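Local coordinates for protein fiber (Murine adenovirus 2, PDB 5NBH) that forms the distal, trimeric end of the viral fibre, binds N-acetylglucosamine and probably attaches the virion to its host cell, at residues Gln179-Ile184 against Ser195-Tyr200. Sequence-based numbering, arbitrary orientation.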
# COMPACT_ATOMS: atom_id res chain seq x y z
N GLN A 179 -15.60 9.68 6.34
CA GLN A 179 -14.86 10.19 7.48
C GLN A 179 -14.64 9.14 8.53
O GLN A 179 -15.23 8.03 8.49
CB GLN A 179 -15.63 11.35 8.11
CG GLN A 179 -16.97 10.96 8.68
CD GLN A 179 -17.71 12.16 9.25
OE1 GLN A 179 -17.08 13.12 9.72
NE2 GLN A 179 -19.03 12.10 9.27
N GLY A 180 -13.77 9.49 9.46
CA GLY A 180 -13.48 8.60 10.56
C GLY A 180 -12.31 9.14 11.36
O GLY A 180 -11.93 10.31 11.18
N PHE A 181 -11.83 8.30 12.28
CA PHE A 181 -10.75 8.65 13.18
C PHE A 181 -9.70 7.56 13.18
O PHE A 181 -10.03 6.38 13.07
CB PHE A 181 -11.23 8.79 14.62
CG PHE A 181 -11.92 10.11 14.94
CD1 PHE A 181 -13.15 10.42 14.37
CD2 PHE A 181 -11.38 10.96 15.85
CE1 PHE A 181 -13.81 11.60 14.69
CE2 PHE A 181 -12.02 12.16 16.20
CZ PHE A 181 -13.25 12.46 15.62
N MET A 182 -8.45 7.96 13.40
CA MET A 182 -7.37 7.02 13.54
C MET A 182 -6.63 7.33 14.86
O MET A 182 -6.55 8.48 15.27
CB MET A 182 -6.37 7.14 12.37
CG MET A 182 -6.88 6.67 11.01
SD MET A 182 -7.46 4.93 11.04
CE MET A 182 -7.46 4.45 9.32
N PRO A 183 -6.08 6.28 15.49
CA PRO A 183 -5.19 6.50 16.62
C PRO A 183 -3.88 7.06 16.13
O PRO A 183 -3.41 6.65 15.05
CB PRO A 183 -5.02 5.11 17.21
CG PRO A 183 -5.21 4.18 16.06
CD PRO A 183 -6.19 4.85 15.14
N ILE A 184 -3.28 7.95 16.91
CA ILE A 184 -1.99 8.55 16.58
C ILE A 184 -1.22 8.69 17.87
O ILE A 184 -1.80 8.69 18.95
CB ILE A 184 -2.07 9.93 15.89
CG1 ILE A 184 -2.93 10.94 16.67
CG2 ILE A 184 -2.63 9.78 14.50
CD1 ILE A 184 -2.65 12.38 16.35
N SER A 195 -0.62 9.43 23.56
CA SER A 195 -1.49 8.60 22.70
C SER A 195 -2.82 9.32 22.57
O SER A 195 -3.48 9.63 23.57
CB SER A 195 -1.73 7.21 23.25
OG SER A 195 -0.50 6.59 23.53
N THR A 196 -3.20 9.61 21.33
CA THR A 196 -4.39 10.39 21.07
C THR A 196 -4.98 9.95 19.71
O THR A 196 -4.85 8.76 19.31
CB THR A 196 -4.11 11.91 21.23
OG1 THR A 196 -5.33 12.63 21.03
CG2 THR A 196 -3.02 12.41 20.29
N TYR A 197 -5.69 10.83 19.05
CA TYR A 197 -6.41 10.50 17.82
C TYR A 197 -6.48 11.69 16.89
O TYR A 197 -6.23 12.85 17.28
CB TYR A 197 -7.82 10.00 18.15
CG TYR A 197 -8.56 10.92 19.10
CD1 TYR A 197 -9.20 12.05 18.64
CD2 TYR A 197 -8.62 10.65 20.47
CE1 TYR A 197 -9.87 12.90 19.51
CE2 TYR A 197 -9.30 11.49 21.34
CZ TYR A 197 -9.91 12.62 20.85
OH TYR A 197 -10.62 13.48 21.70
N CYS A 198 -6.75 11.38 15.62
CA CYS A 198 -6.90 12.37 14.59
C CYS A 198 -8.08 11.96 13.72
O CYS A 198 -8.20 10.79 13.33
CB CYS A 198 -5.63 12.45 13.76
SG CYS A 198 -5.61 13.79 12.53
N SER A 199 -8.96 12.90 13.44
CA SER A 199 -10.05 12.63 12.49
C SER A 199 -9.62 12.94 11.05
O SER A 199 -8.72 13.75 10.81
CB SER A 199 -11.28 13.43 12.84
OG SER A 199 -11.06 14.77 12.70
N TYR A 200 -10.31 12.32 10.12
CA TYR A 200 -10.21 12.71 8.72
C TYR A 200 -11.63 12.84 8.17
O TYR A 200 -12.53 12.12 8.58
CB TYR A 200 -9.35 11.72 7.91
CG TYR A 200 -9.91 10.33 7.96
CD1 TYR A 200 -9.54 9.47 8.98
CD2 TYR A 200 -10.84 9.88 7.01
CE1 TYR A 200 -10.06 8.18 9.07
CE2 TYR A 200 -11.39 8.58 7.10
CZ TYR A 200 -10.98 7.74 8.13
OH TYR A 200 -11.52 6.46 8.28
O HOH W 1 -13.79 6.05 6.98
O HOH W 2 -11.87 5.33 11.03
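Two waters grip the hydroxyl of Tyr200 and tie it back to the strand it crosses: one lies 2.6 Å from Tyr200 OH and donates to Gln179 O, the other lies at 3.0 Å from Tyr200 OH and donates to Phe181 O. Between these anchors the ring lies flat on Gly180, whose CA sits 4.0 Å from the Tyr200 ring centroid and 27° off the ring normal, a CH-pi contact. A chi1 of 59° lodges Tyr200 CG between its own N and carbonyl carbon and carries the ring across the neighbouring strand instead of out from the sheet. Gly180 and Tyr200 form an antiparallel hydrogen-bonded pair, with Tyr200 N donating to Gly180 O at 2.8 Å and Gly180 N to Tyr200 O. Met182 with Cys198 and Ile184 with Thr196 repeat this exchange, which fixes the register of an antiparallel beta hairpin in the four-stranded sheet of the fibre head. Within the chain, strand 179-188 is one of the two outermost strands of this sheet, whereas strand 191-205 is also bonded to strand 208-217. On the face bearing Phe181 and Ser199, Ser199 CB stands 3.5 Å from the Phe181 ring centroid, only 10° off the normal, while Tyr197 CD1 meets the edge of that ring, 3.7 Å from Phe181 CD2. Two trimer contacts lie on this face: Tyr197 stacks on Phe192 of the second subunit, and Pro183 packs on Pro183 of the third. The other face, where Met182 and Tyr200 meet Gln225 of the second subunit, turns toward strand 223-231; there Tyr200 stacks on Phe228 and Ile184, its CD1 3.9 Å from Cys198 CB, touches Phe224.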